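Local coordinates for probable molybdopterin-guanine dinucleotide biosynthesis protein A (Aquifex aeolicus, PDB 2E8B) that probably transfers a GMP moiety from GTP to molybdenum-bound molybdopterin, forming the guanine dinucleotide form of the molybdenum cofactor with release of diphosphate, at residues D106-V118 against V172-M185. Numbering follows the deposited sequence.
Sequences DLPLMKKETVLYV and VEIPEELRYTLLNM
Thr181 fits its side chain between the carbonyl of Leu109 and the first turn of helix 112-120, where Thr114 OG1 donates a hydrogen bond to Thr181 OG1 (2.7 Å). Thr181 OG1 in turn donates to Leu178 O (2.5 Å), lying in the carbonyl plane with a C=O...O angle of 152°; chi1 of Thr181 (68°) sets OG1 between the backbone N and the carbonyl carbon, facing back to Leu178 O. A valine here would probably leave the Thr114 hydroxyl without this acceptor and take from Leu178 O one of its two bonds from Thr181, that from the backbone N remaining. Leu178 packs its branched end beside Thr114, CD2 3.7 Å from Thr114 OG1. Leu109 pushes CD1 into a notch formed by Tyr180 O (3.5 Å), the Tyr180 ring edge at CD2 (3.8 Å) and Leu183 CD1, crossing Tyr180 at about a right angle. Farther along the helix, Pro175 lies over one face of the Tyr117 ring, a CH-pi contact with CG 3.8 Å from the centroid and 14° off the normal. At the other end, Pro108 and Met185 run alongside in opposite senses, tightly, Pro108 CG to Met185 CG 3.5 Å. Asp106, predicted to bind GTP and magnesium, has OD1 hydrogen-bonded to Ser104 OG. The contact thus lays the end of strand 170-173 and the chain after it along the loop and helix that follow strand 99-104 of this GT-A-like domain: Met110 and Val118 reach strand 99-104, whereas Ile174 and Leu182 rest on Ala129 of strand 126-130.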
# COMPACT_ATOMS: atom_id res chain seq x y z
N ASP A 106 -2.19 -7.40 -0.82
CA ASP A 106 -3.20 -8.41 -1.17
C ASP A 106 -3.85 -8.22 -2.54
O ASP A 106 -5.00 -8.59 -2.75
CB ASP A 106 -4.28 -8.44 -0.09
CG ASP A 106 -5.07 -7.14 -0.02
OD1 ASP A 106 -4.72 -6.20 -0.76
OD2 ASP A 106 -6.03 -7.07 0.77
N LEU A 107 -3.10 -7.65 -3.49
CA LEU A 107 -3.61 -7.41 -4.84
C LEU A 107 -2.94 -8.38 -5.81
O LEU A 107 -1.90 -8.08 -6.40
CB LEU A 107 -3.33 -5.96 -5.22
CG LEU A 107 -4.04 -4.99 -4.26
CD1 LEU A 107 -3.51 -3.58 -4.44
CD2 LEU A 107 -5.54 -5.04 -4.49
N PRO A 108 -3.56 -9.55 -6.02
CA PRO A 108 -3.08 -10.62 -6.90
C PRO A 108 -2.88 -10.31 -8.38
O PRO A 108 -2.13 -11.01 -9.06
CB PRO A 108 -4.11 -11.72 -6.68
CG PRO A 108 -5.37 -10.95 -6.48
CD PRO A 108 -4.93 -9.83 -5.56
N LEU A 109 -3.53 -9.26 -8.87
CA LEU A 109 -3.41 -8.91 -10.28
C LEU A 109 -2.70 -7.59 -10.57
O LEU A 109 -2.69 -7.13 -11.72
CB LEU A 109 -4.80 -8.90 -10.91
CG LEU A 109 -5.48 -10.27 -10.90
CD1 LEU A 109 -6.93 -10.15 -11.33
CD2 LEU A 109 -4.72 -11.22 -11.82
N MET A 110 -2.09 -6.99 -9.56
CA MET A 110 -1.39 -5.73 -9.75
C MET A 110 -0.32 -5.81 -10.84
O MET A 110 0.38 -6.82 -10.98
CB MET A 110 -0.75 -5.26 -8.43
CG MET A 110 -0.03 -3.90 -8.49
SD MET A 110 -1.05 -2.49 -9.06
CE MET A 110 -2.42 -2.55 -7.89
N LYS A 111 -0.23 -4.75 -11.62
CA LYS A 111 0.74 -4.65 -12.70
C LYS A 111 1.45 -3.32 -12.57
O LYS A 111 0.88 -2.35 -12.08
CB LYS A 111 0.06 -4.72 -14.07
CG LYS A 111 -0.26 -6.12 -14.54
CD LYS A 111 -0.48 -6.14 -16.05
CE LYS A 111 -0.53 -7.57 -16.56
NZ LYS A 111 -0.59 -7.64 -18.05
N LYS A 112 2.70 -3.27 -13.01
CA LYS A 112 3.48 -2.05 -12.92
C LYS A 112 2.81 -0.88 -13.62
O LYS A 112 2.90 0.25 -13.15
CB LYS A 112 4.86 -2.29 -13.51
CG LYS A 112 4.86 -2.60 -15.00
CD LYS A 112 6.25 -2.95 -15.50
CE LYS A 112 7.23 -1.83 -15.22
NZ LYS A 112 8.57 -2.11 -15.81
N GLU A 113 2.14 -1.13 -14.74
CA GLU A 113 1.49 -0.03 -15.47
C GLU A 113 0.48 0.72 -14.61
O GLU A 113 0.31 1.93 -14.76
CB GLU A 113 0.80 -0.55 -16.73
CG GLU A 113 1.74 -1.11 -17.78
CD GLU A 113 1.84 -2.62 -17.72
OE1 GLU A 113 2.07 -3.17 -16.62
OE2 GLU A 113 1.69 -3.27 -18.78
N THR A 114 -0.18 0.00 -13.71
CA THR A 114 -1.16 0.64 -12.84
C THR A 114 -0.44 1.57 -11.88
O THR A 114 -0.88 2.70 -11.64
CB THR A 114 -1.94 -0.42 -12.05
OG1 THR A 114 -2.61 -1.28 -12.97
CG2 THR A 114 -2.97 0.25 -11.14
N VAL A 115 0.69 1.11 -11.34
CA VAL A 115 1.47 1.93 -10.43
C VAL A 115 1.99 3.16 -11.16
O VAL A 115 1.92 4.28 -10.65
CB VAL A 115 2.66 1.14 -9.87
CG1 VAL A 115 3.53 2.04 -9.01
CG2 VAL A 115 2.14 -0.03 -9.04
N LEU A 116 2.51 2.95 -12.37
CA LEU A 116 3.06 4.04 -13.16
C LEU A 116 2.00 5.08 -13.55
O LEU A 116 2.30 6.27 -13.59
CB LEU A 116 3.75 3.49 -14.40
CG LEU A 116 4.99 2.64 -14.10
CD1 LEU A 116 5.55 2.13 -15.41
CD2 LEU A 116 6.04 3.47 -13.36
N TYR A 117 0.78 4.63 -13.83
CA TYR A 117 -0.28 5.58 -14.20
C TYR A 117 -0.59 6.46 -13.00
O TYR A 117 -0.83 7.67 -13.15
CB TYR A 117 -1.55 4.85 -14.64
CG TYR A 117 -2.59 5.79 -15.24
CD1 TYR A 117 -2.41 6.35 -16.50
CD2 TYR A 117 -3.75 6.12 -14.53
CE1 TYR A 117 -3.35 7.22 -17.05
CE2 TYR A 117 -4.70 6.99 -15.07
CZ TYR A 117 -4.49 7.53 -16.32
OH TYR A 117 -5.41 8.41 -16.85
N VAL A 118 -0.58 5.88 -11.81
CA VAL A 118 -0.85 6.66 -10.61
C VAL A 118 0.27 7.67 -10.40
O VAL A 118 0.02 8.84 -10.13
CB VAL A 118 -1.00 5.76 -9.36
CG1 VAL A 118 -1.12 6.63 -8.10
CG2 VAL A 118 -2.25 4.91 -9.50
N VAL A 172 -7.47 9.01 -8.87
CA VAL A 172 -6.86 8.75 -10.16
C VAL A 172 -7.77 7.70 -10.77
O VAL A 172 -7.77 6.55 -10.35
CB VAL A 172 -5.43 8.20 -10.02
CG1 VAL A 172 -4.85 7.89 -11.39
CG2 VAL A 172 -4.54 9.20 -9.30
N GLU A 173 -8.60 8.12 -11.73
CA GLU A 173 -9.52 7.20 -12.38
C GLU A 173 -8.71 6.19 -13.17
O GLU A 173 -8.01 6.54 -14.12
CB GLU A 173 -10.46 7.96 -13.33
CG GLU A 173 -11.49 7.08 -14.01
CD GLU A 173 -12.34 7.84 -15.01
OE1 GLU A 173 -13.01 8.81 -14.60
OE2 GLU A 173 -12.32 7.48 -16.20
N ILE A 174 -8.78 4.93 -12.76
CA ILE A 174 -8.02 3.88 -13.42
C ILE A 174 -8.60 3.54 -14.78
O ILE A 174 -9.80 3.30 -14.91
CB ILE A 174 -7.96 2.61 -12.55
CG1 ILE A 174 -7.23 2.92 -11.24
CG2 ILE A 174 -7.25 1.49 -13.30
CD1 ILE A 174 -5.83 3.48 -11.43
N PRO A 175 -7.75 3.53 -15.82
CA PRO A 175 -8.19 3.21 -17.17
C PRO A 175 -8.88 1.86 -17.18
O PRO A 175 -8.48 0.94 -16.46
CB PRO A 175 -6.90 3.20 -17.97
CG PRO A 175 -6.08 4.25 -17.29
CD PRO A 175 -6.34 3.96 -15.82
N GLU A 176 -9.92 1.74 -17.99
CA GLU A 176 -10.70 0.52 -18.10
C GLU A 176 -9.88 -0.77 -18.14
O GLU A 176 -10.17 -1.72 -17.40
CB GLU A 176 -11.61 0.59 -19.33
CG GLU A 176 -12.29 -0.73 -19.72
CD GLU A 176 -13.12 -1.32 -18.60
OE1 GLU A 176 -13.52 -0.59 -17.68
OE2 GLU A 176 -13.41 -2.54 -18.67
N GLU A 177 -8.84 -0.80 -18.97
CA GLU A 177 -8.04 -2.01 -19.09
C GLU A 177 -7.11 -2.32 -17.93
O GLU A 177 -6.41 -3.33 -17.95
CB GLU A 177 -7.28 -2.00 -20.42
CG GLU A 177 -8.23 -2.10 -21.62
CD GLU A 177 -7.54 -2.55 -22.89
OE1 GLU A 177 -6.73 -3.50 -22.83
OE2 GLU A 177 -7.82 -1.96 -23.96
N LEU A 178 -7.10 -1.46 -16.92
CA LEU A 178 -6.25 -1.68 -15.75
C LEU A 178 -7.09 -1.85 -14.49
O LEU A 178 -6.56 -2.10 -13.41
CB LEU A 178 -5.28 -0.52 -15.55
CG LEU A 178 -4.13 -0.38 -16.55
CD1 LEU A 178 -3.25 0.80 -16.17
CD2 LEU A 178 -3.31 -1.67 -16.57
N ARG A 179 -8.41 -1.72 -14.62
CA ARG A 179 -9.26 -1.84 -13.44
C ARG A 179 -9.17 -3.21 -12.77
O ARG A 179 -9.22 -3.31 -11.55
CB ARG A 179 -10.71 -1.51 -13.81
CG ARG A 179 -10.94 -0.01 -14.02
CD ARG A 179 -12.19 0.26 -14.83
NE ARG A 179 -13.41 -0.25 -14.22
CZ ARG A 179 -14.18 0.44 -13.38
NH1 ARG A 179 -13.88 1.68 -13.05
NH2 ARG A 179 -15.28 -0.12 -12.89
N TYR A 180 -9.01 -4.26 -13.57
CA TYR A 180 -8.93 -5.61 -13.01
C TYR A 180 -7.68 -5.81 -12.16
O TYR A 180 -7.64 -6.71 -11.32
CB TYR A 180 -8.97 -6.65 -14.14
CG TYR A 180 -7.65 -6.87 -14.83
CD1 TYR A 180 -7.20 -6.00 -15.83
CD2 TYR A 180 -6.82 -7.94 -14.48
CE1 TYR A 180 -5.98 -6.19 -16.46
CE2 TYR A 180 -5.60 -8.14 -15.11
CZ TYR A 180 -5.18 -7.26 -16.09
OH TYR A 180 -3.97 -7.45 -16.72
N THR A 181 -6.68 -4.96 -12.36
CA THR A 181 -5.44 -5.09 -11.60
C THR A 181 -5.61 -4.72 -10.13
O THR A 181 -4.70 -4.90 -9.33
CB THR A 181 -4.30 -4.22 -12.20
OG1 THR A 181 -4.61 -2.83 -12.01
CG2 THR A 181 -4.14 -4.50 -13.69
N LEU A 182 -6.79 -4.20 -9.79
CA LEU A 182 -7.06 -3.79 -8.41
C LEU A 182 -7.99 -4.74 -7.66
O LEU A 182 -8.41 -4.46 -6.54
CB LEU A 182 -7.66 -2.37 -8.41
CG LEU A 182 -6.61 -1.29 -8.67
CD1 LEU A 182 -7.23 -0.09 -9.37
CD2 LEU A 182 -5.97 -0.88 -7.35
N LEU A 183 -8.32 -5.87 -8.28
CA LEU A 183 -9.20 -6.84 -7.64
C LEU A 183 -8.49 -7.58 -6.50
O LEU A 183 -7.26 -7.62 -6.45
CB LEU A 183 -9.71 -7.85 -8.67
CG LEU A 183 -10.60 -7.31 -9.79
CD1 LEU A 183 -10.87 -8.40 -10.81
CD2 LEU A 183 -11.90 -6.79 -9.20
N ASN A 184 -9.26 -8.15 -5.59
CA ASN A 184 -8.69 -8.91 -4.49
C ASN A 184 -8.97 -10.38 -4.76
O ASN A 184 -9.65 -10.71 -5.73
CB ASN A 184 -9.33 -8.52 -3.15
CG ASN A 184 -9.29 -7.02 -2.90
OD1 ASN A 184 -10.06 -6.26 -3.49
ND2 ASN A 184 -8.39 -6.60 -2.02
N MET A 185 -8.43 -11.26 -3.93
CA MET A 185 -8.66 -12.70 -4.09
C MET A 185 -9.84 -13.20 -3.27
O MET A 185 -9.93 -12.94 -2.07
CB MET A 185 -7.46 -13.49 -3.55
CG MET A 185 -6.30 -13.67 -4.53
SD MET A 185 -6.57 -15.00 -5.73
CE MET A 185 -7.01 -14.09 -7.18
O HOH W 1 -6.99 -9.73 -1.19
O HOH W 2 -7.05 -4.73 -0.23
O HOH W 3 -5.08 -7.22 -7.75
O HOH W 4 -2.62 -5.85 -18.26